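Local coordinates for protein geranylgeranyl pyrophosphate synthetase (Pyrococcus horikoshii, PDB 1WY0) that probably makes the isoprenoid geranylgeranyl pyrophosphate by condensing isopentenyl diphosphate with allylic diphosphates, as a two-subunit, all-helical prenyltransferase, at residues A[157-162]-A[241-246]; A[247-252]-A[300-305]. All coordinates share one frame; numbering follows the deposited sequence.

Interaction 1 of 2, residues A[157-162]-A[241-246]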
loop_
_atom_site.group_PDB
_atom_site.type_symbol
_atom_site.label_atom_id
_atom_site.label_comp_id
_atom_site.label_asym_id
_atom_site.label_seq_id
_atom_site.Cartn_x
_atom_site.Cartn_y
_atom_site.Cartn_z
ATOM N N LEU A 157 -15.647 3.000 -6.609
ATOM C CA LEU A 157 -16.382 2.892 -5.352
ATOM C C LEU A 157 -17.524 3.911 -5.325
ATOM O O LEU A 157 -18.626 3.592 -4.906
ATOM C CB LEU A 157 -15.470 3.140 -4.150
ATOM C CG LEU A 157 -14.487 2.044 -3.759
ATOM C CD1 LEU A 157 -13.680 2.494 -2.548
ATOM C CD2 LEU A 157 -15.247 0.771 -3.456
ATOM N N GLU A 158 -17.258 5.133 -5.772
ATOM C CA GLU A 158 -18.290 6.173 -5.781
ATOM C C GLU A 158 -19.519 5.751 -6.583
ATOM O O GLU A 158 -20.637 6.112 -6.238
ATOM C CB GLU A 158 -17.730 7.490 -6.339
ATOM C CG GLU A 158 -16.738 8.194 -5.401
ATOM C CD GLU A 158 -17.409 8.971 -4.272
ATOM O OE1 GLU A 158 -17.719 10.167 -4.474
ATOM O OE2 GLU A 158 -17.631 8.391 -3.184
ATOM N N PHE A 159 -19.312 4.985 -7.651
ATOM C CA PHE A 159 -20.415 4.509 -8.484
ATOM C C PHE A 159 -21.504 3.843 -7.641
ATOM O O PHE A 159 -22.690 3.908 -7.934
ATOM C CB PHE A 159 -19.866 3.491 -9.485
ATOM C CG PHE A 159 -19.142 4.175 -10.609
ATOM C CD1 PHE A 159 -19.328 5.536 -10.837
ATOM C CD2 PHE A 159 -18.332 3.431 -11.449
ATOM C CE1 PHE A 159 -18.695 6.144 -11.914
ATOM C CE2 PHE A 159 -17.702 4.046 -12.523
ATOM C CZ PHE A 159 -17.879 5.403 -12.762
ATOM N N GLU A 160 -21.065 3.147 -6.573
ATOM C CA GLU A 160 -22.028 2.433 -5.735
ATOM C C GLU A 160 -23.050 3.385 -5.106
ATOM O O GLU A 160 -24.137 3.005 -4.703
ATOM C CB GLU A 160 -21.261 1.705 -4.628
ATOM C CG GLU A 160 -22.117 0.653 -3.918
ATOM C CD GLU A 160 -21.394 0.159 -2.677
ATOM O OE1 GLU A 160 -20.246 -0.254 -2.790
ATOM O OE2 GLU A 160 -21.996 0.176 -1.603
ATOM N N LYS A 161 -22.645 4.658 -4.984
ATOM C CA LYS A 161 -23.470 5.691 -4.369
ATOM C C LYS A 161 -24.624 6.110 -5.284
ATOM O O LYS A 161 -25.293 7.110 -5.063
ATOM C CB LYS A 161 -22.579 6.897 -4.065
ATOM C CG LYS A 161 -22.212 6.987 -2.581
ATOM C CD LYS A 161 -20.925 7.781 -2.346
ATOM C CE LYS A 161 -21.146 8.998 -1.442
ATOM N NZ LYS A 161 -19.879 9.697 -1.239
ATOM N N LYS A 162 -24.774 5.391 -6.409
ATOM C CA LYS A 162 -25.690 5.876 -7.431
ATOM C C LYS A 162 -26.117 4.758 -8.388
ATOM O O LYS A 162 -25.410 3.782 -8.604
ATOM C CB LYS A 162 -24.965 6.980 -8.206
ATOM C CG LYS A 162 -25.852 7.679 -9.242
ATOM C CD LYS A 162 -25.098 8.775 -10.001
ATOM C CE LYS A 162 -25.793 9.164 -11.308
ATOM N NZ LYS A 162 -24.841 9.086 -12.414
ATOM N N GLY A 241 -24.937 -5.878 -10.296
ATOM C CA GLY A 241 -25.081 -4.453 -10.530
ATOM C C GLY A 241 -23.716 -3.829 -10.822
ATOM O O GLY A 241 -23.364 -2.773 -10.312
ATOM N N LYS A 242 -22.897 -4.469 -11.646
ATOM C CA LYS A 242 -21.577 -3.937 -11.956
ATOM C C LYS A 242 -21.658 -2.889 -13.061
ATOM O O LYS A 242 -22.360 -3.083 -14.044
ATOM C CB LYS A 242 -20.658 -5.073 -12.401
ATOM C CG LYS A 242 -19.208 -4.695 -12.525
ATOM C CD LYS A 242 -18.467 -5.718 -13.385
ATOM C CE LYS A 242 -16.983 -5.455 -13.393
ATOM N NZ LYS A 242 -16.312 -6.329 -14.399
ATOM N N LYS A 243 -20.936 -1.780 -12.889
ATOM C CA LYS A 243 -20.921 -0.715 -13.887
ATOM C C LYS A 243 -19.923 -1.033 -14.992
ATOM O O LYS A 243 -18.714 -0.927 -14.806
ATOM C CB LYS A 243 -20.547 0.625 -13.248
ATOM C CG LYS A 243 -21.725 1.444 -12.753
ATOM C CD LYS A 243 -22.346 0.851 -11.510
ATOM C CE LYS A 243 -23.530 1.677 -11.057
ATOM N NZ LYS A 243 -24.054 1.190 -9.764
ATOM N N THR A 244 -20.442 -1.443 -16.140
ATOM C CA THR A 244 -19.609 -1.772 -17.289
ATOM C C THR A 244 -19.935 -0.779 -18.405
ATOM O O THR A 244 -20.826 0.050 -18.255
ATOM C CB THR A 244 -19.914 -3.184 -17.792
ATOM O OG1 THR A 244 -21.153 -3.169 -18.512
ATOM C CG2 THR A 244 -20.031 -4.153 -16.616
ATOM N N LEU A 245 -19.218 -0.867 -19.521
ATOM C CA LEU A 245 -19.474 0.026 -20.652
ATOM C C LEU A 245 -20.821 -0.298 -21.279
ATOM O O LEU A 245 -21.465 0.572 -21.860
ATOM C CB LEU A 245 -18.379 -0.119 -21.709
ATOM C CG LEU A 245 -18.628 0.647 -23.009
ATOM C CD1 LEU A 245 -18.980 2.099 -22.716
ATOM C CD2 LEU A 245 -17.389 0.553 -23.884
ATOM N N ILE A 246 -21.233 -1.559 -21.165
ATOM C CA ILE A 246 -22.505 -2.015 -21.706
ATOM C C ILE A 246 -23.667 -1.353 -20.968
ATOM O O ILE A 246 -24.622 -0.869 -21.577
ATOM C CB ILE A 246 -22.629 -3.545 -21.574
ATOM C CG1 ILE A 246 -21.454 -4.215 -22.288
ATOM C CG2 ILE A 246 -23.957 -4.021 -22.156
ATOM C CD1 ILE A 246 -21.248 -5.670 -21.927
#
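K243 lies against F159 and ends at the carbonyl of K162, so one lysine gives both the apolar and the polar half of this contact. In the tight half, K243 CB stands 4.0 Å from F159 CD2, meeting the ring obliquely, and further out K243 CD passes F159 CB at 4.1 Å. F159 is buried, and its side chain is also touched by V165, E169 and M173. A bend at the second torsion of K243 (chi2 72°) turns the rest of its chain, otherwise extended, from the ring toward the backbone, where NZ donates to K162 O at 3.1 Å, nearly in line with the C=O bond (166°). That carbonyl belongs to the last residue of the type I beta turn F159-K162, at the C-terminal end of helix 132-159 in the all-helical fold of isoprenyl diphosphate synthases. K242, just before K243, forms a salt bridge with D219 of the second aspartate-rich motif, which in relatives binds the magnesium ions that hold the allylic diphosphate. The loose part is on the solvent side, where K161 and K162 are exposed and diverge: K162 NZ turns to T164 O, and K161 NZ pairs with E158 OE2 at 3.2 Å.

Interaction 2 of 2, residues A[247-252]-A[300-305]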
loop_
_atom_site.group_PDB
_atom_site.type_symbol
_atom_site.label_atom_id
_atom_site.label_comp_id
_atom_site.label_asym_id
_atom_site.label_seq_id
_atom_site.Cartn_x
_atom_site.Cartn_y
_atom_site.Cartn_z
ATOM N N VAL A 247 -23.577 -1.333 -19.645
ATOM C CA VAL A 247 -24.610 -0.736 -18.814
ATOM C C VAL A 247 -24.619 0.789 -18.985
ATOM O O VAL A 247 -25.678 1.419 -18.936
ATOM C CB VAL A 247 -24.370 -1.111 -17.338
ATOM C CG1 VAL A 247 -25.258 -0.312 -16.439
ATOM C CG2 VAL A 247 -24.643 -2.581 -17.139
ATOM N N ALA A 248 -23.444 1.388 -19.184
ATOM C CA ALA A 248 -23.371 2.834 -19.376
ATOM C C ALA A 248 -24.050 3.205 -20.698
ATOM O O ALA A 248 -24.792 4.185 -20.769
ATOM C CB ALA A 248 -21.923 3.305 -19.380
ATOM N N HIS A 249 -23.794 2.428 -21.745
ATOM C CA HIS A 249 -24.410 2.700 -23.038
ATOM C C HIS A 249 -25.920 2.572 -22.921
ATOM O O HIS A 249 -26.664 3.373 -23.477
ATOM C CB HIS A 249 -23.914 1.720 -24.099
ATOM C CG HIS A 249 -24.581 1.888 -25.430
ATOM N ND1 HIS A 249 -25.771 1.271 -25.753
ATOM C CD2 HIS A 249 -24.201 2.568 -26.537
ATOM C CE1 HIS A 249 -26.096 1.562 -27.000
ATOM N NE2 HIS A 249 -25.157 2.346 -27.498
ATOM N N PHE A 250 -26.378 1.559 -22.200
ATOM C CA PHE A 250 -27.821 1.352 -22.059
ATOM C C PHE A 250 -28.514 2.518 -21.342
ATOM O O PHE A 250 -29.560 3.010 -21.750
ATOM C CB PHE A 250 -28.054 0.058 -21.280
ATOM C CG PHE A 250 -29.487 -0.012 -20.843
ATOM C CD1 PHE A 250 -29.829 0.346 -19.546
ATOM C CD2 PHE A 250 -30.456 -0.465 -21.722
ATOM C CE1 PHE A 250 -31.147 0.247 -19.125
ATOM C CE2 PHE A 250 -31.779 -0.562 -21.295
ATOM C CZ PHE A 250 -32.129 -0.204 -19.999
ATOM N N PHE A 251 -27.918 2.935 -20.206
ATOM C CA PHE A 251 -28.486 4.062 -19.466
ATOM C C PHE A 251 -28.489 5.349 -20.301
ATOM O O PHE A 251 -29.332 6.225 -20.147
ATOM C CB PHE A 251 -27.666 4.277 -18.190
ATOM C CG PHE A 251 -28.069 3.273 -17.148
ATOM C CD1 PHE A 251 -29.375 2.801 -17.110
ATOM C CD2 PHE A 251 -27.140 2.839 -16.216
ATOM C CE1 PHE A 251 -29.750 1.884 -16.137
ATOM C CE2 PHE A 251 -27.524 1.919 -15.245
ATOM C CZ PHE A 251 -28.826 1.440 -15.200
ATOM N N GLU A 252 -27.482 5.464 -21.189
ATOM C CA GLU A 252 -27.422 6.656 -22.031
ATOM C C GLU A 252 -28.489 6.655 -23.138
ATOM O O GLU A 252 -28.919 7.691 -23.627
ATOM C CB GLU A 252 -26.026 6.771 -22.647
ATOM C CG GLU A 252 -25.616 8.236 -22.838
ATOM C CD GLU A 252 -24.110 8.363 -22.815
ATOM O OE1 GLU A 252 -23.525 8.197 -21.754
ATOM O OE2 GLU A 252 -23.536 8.688 -23.859
ATOM N N ILE A 300 -24.739 -4.254 -25.884
ATOM C CA ILE A 300 -23.694 -5.267 -25.861
ATOM C C ILE A 300 -22.811 -5.128 -27.105
ATOM O O ILE A 300 -21.596 -4.998 -26.999
ATOM C CB ILE A 300 -24.269 -6.696 -25.792
ATOM C CG1 ILE A 300 -25.131 -6.861 -24.534
ATOM C CG2 ILE A 300 -23.128 -7.692 -25.751
ATOM C CD1 ILE A 300 -25.693 -8.263 -24.325
ATOM N N ASP A 301 -23.432 -5.151 -28.277
ATOM C CA ASP A 301 -22.715 -5.017 -29.544
ATOM C C ASP A 301 -21.849 -3.747 -29.523
ATOM O O ASP A 301 -20.699 -3.749 -29.967
ATOM C CB ASP A 301 -23.735 -4.951 -30.691
ATOM C CG ASP A 301 -23.265 -5.670 -31.938
ATOM O OD1 ASP A 301 -22.423 -5.108 -32.683
ATOM O OD2 ASP A 301 -23.741 -6.805 -32.173
ATOM N N TYR A 302 -22.410 -2.663 -29.002
ATOM C CA TYR A 302 -21.689 -1.402 -28.906
ATOM C C TYR A 302 -20.341 -1.591 -28.216
ATOM O O TYR A 302 -19.303 -1.230 -28.767
ATOM C CB TYR A 302 -22.508 -0.381 -28.117
ATOM C CG TYR A 302 -21.727 0.857 -27.722
ATOM C CD1 TYR A 302 -21.545 1.913 -28.617
ATOM C CD2 TYR A 302 -21.155 0.962 -26.452
ATOM C CE1 TYR A 302 -20.805 3.044 -28.253
ATOM C CE2 TYR A 302 -20.419 2.076 -26.078
ATOM C CZ TYR A 302 -20.245 3.114 -26.982
ATOM O OH TYR A 302 -19.485 4.197 -26.622
ATOM N N ALA A 303 -20.370 -2.148 -27.006
ATOM C CA ALA A 303 -19.153 -2.380 -26.228
ATOM C C ALA A 303 -18.191 -3.328 -26.945
ATOM O O ALA A 303 -16.967 -3.158 -26.879
ATOM C CB ALA A 303 -19.512 -2.932 -24.849
ATOM N N ALA A 304 -18.741 -4.327 -27.630
ATOM C CA ALA A 304 -17.911 -5.278 -28.368
ATOM C C ALA A 304 -17.095 -4.545 -29.437
ATOM O O ALA A 304 -15.900 -4.806 -29.619
ATOM C CB ALA A 304 -18.789 -6.347 -29.015
ATOM N N GLU A 305 -17.748 -3.619 -30.134
ATOM C CA GLU A 305 -17.099 -2.848 -31.191
ATOM C C GLU A 305 -16.030 -1.928 -30.636
ATOM O O GLU A 305 -14.946 -1.814 -31.206
ATOM C CB GLU A 305 -18.133 -2.020 -31.962
ATOM C CG GLU A 305 -19.032 -2.853 -32.846
ATOM C CD GLU A 305 -18.441 -4.219 -33.149
ATOM O OE1 GLU A 305 -17.342 -4.281 -33.740
ATOM O OE2 GLU A 305 -19.077 -5.233 -32.785
#
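H249 and Y302 alone bridge helices 245-253 and 299-315 in these two segments, and they do so by stacking. The aromatic pair is an offset stack, with ring centroids 4.3 Å apart and planes inclined by 29°. The imidazole does not lie squarely over the phenol ring; its CD2 corner leads, sitting over one face near the rim and 3.2 Å from Y302 CG, short for two carbons and to be read with caution at this resolution. The tilt lets NE2 ride higher, 3.7 Å from the same Y302 CG, while on the other flank H249 CB comes within 3.7 Å of Y302 CD2. Each side chain holds its CG opposite the backbone N (chi1 176° for H249, 168° for Y302), which carries both rings into the gap between the helices.

A CH-pi contact accompanies the stack. Y302 CB lies 3.9 Å from the centroid of the H249 ring and over its face, so the imidazole spans both the methylene group and the start of the tyrosine ring.

The polar contribution comes from outside the pair: H249 ND1 is hydrogen-bonded to the hydroxyl of S299, at the start of helix 299-315, which ties the buried imidazole to the same helix that carries Y302 and should limit its rotation. This is helix-to-helix packing in the C-terminal part of the all-helical isoprenyl synthase fold; around it, A303 packs on I216 and V220 of helix 197-224, and F250 reaches L293 and L294 of helix 283-296.

Helix 245-253 joins the two contacts, whose centres are about 14 Å apart: interaction 1 lies just ahead of its N-terminus, and interaction 2 uses its second turn. T244 caps the helix between them, its OG1 accepting from V247 N and, weakly, from I246 N. The seam is hydrophobic, with I246 CG1 3.5 Å from A303 CB and L245 CD1 3.7 Å from Y302 CE2, so Y302 also meets the helix start. Interaction 1 lies nearer the probable active site, since K242, the neighbour of K243 in sequence, reaches the second aspartate-rich motif; interaction 2 is helix packing. Its centre is about 20 Å from the centre of the chain, that of interaction 1 about 17 Å.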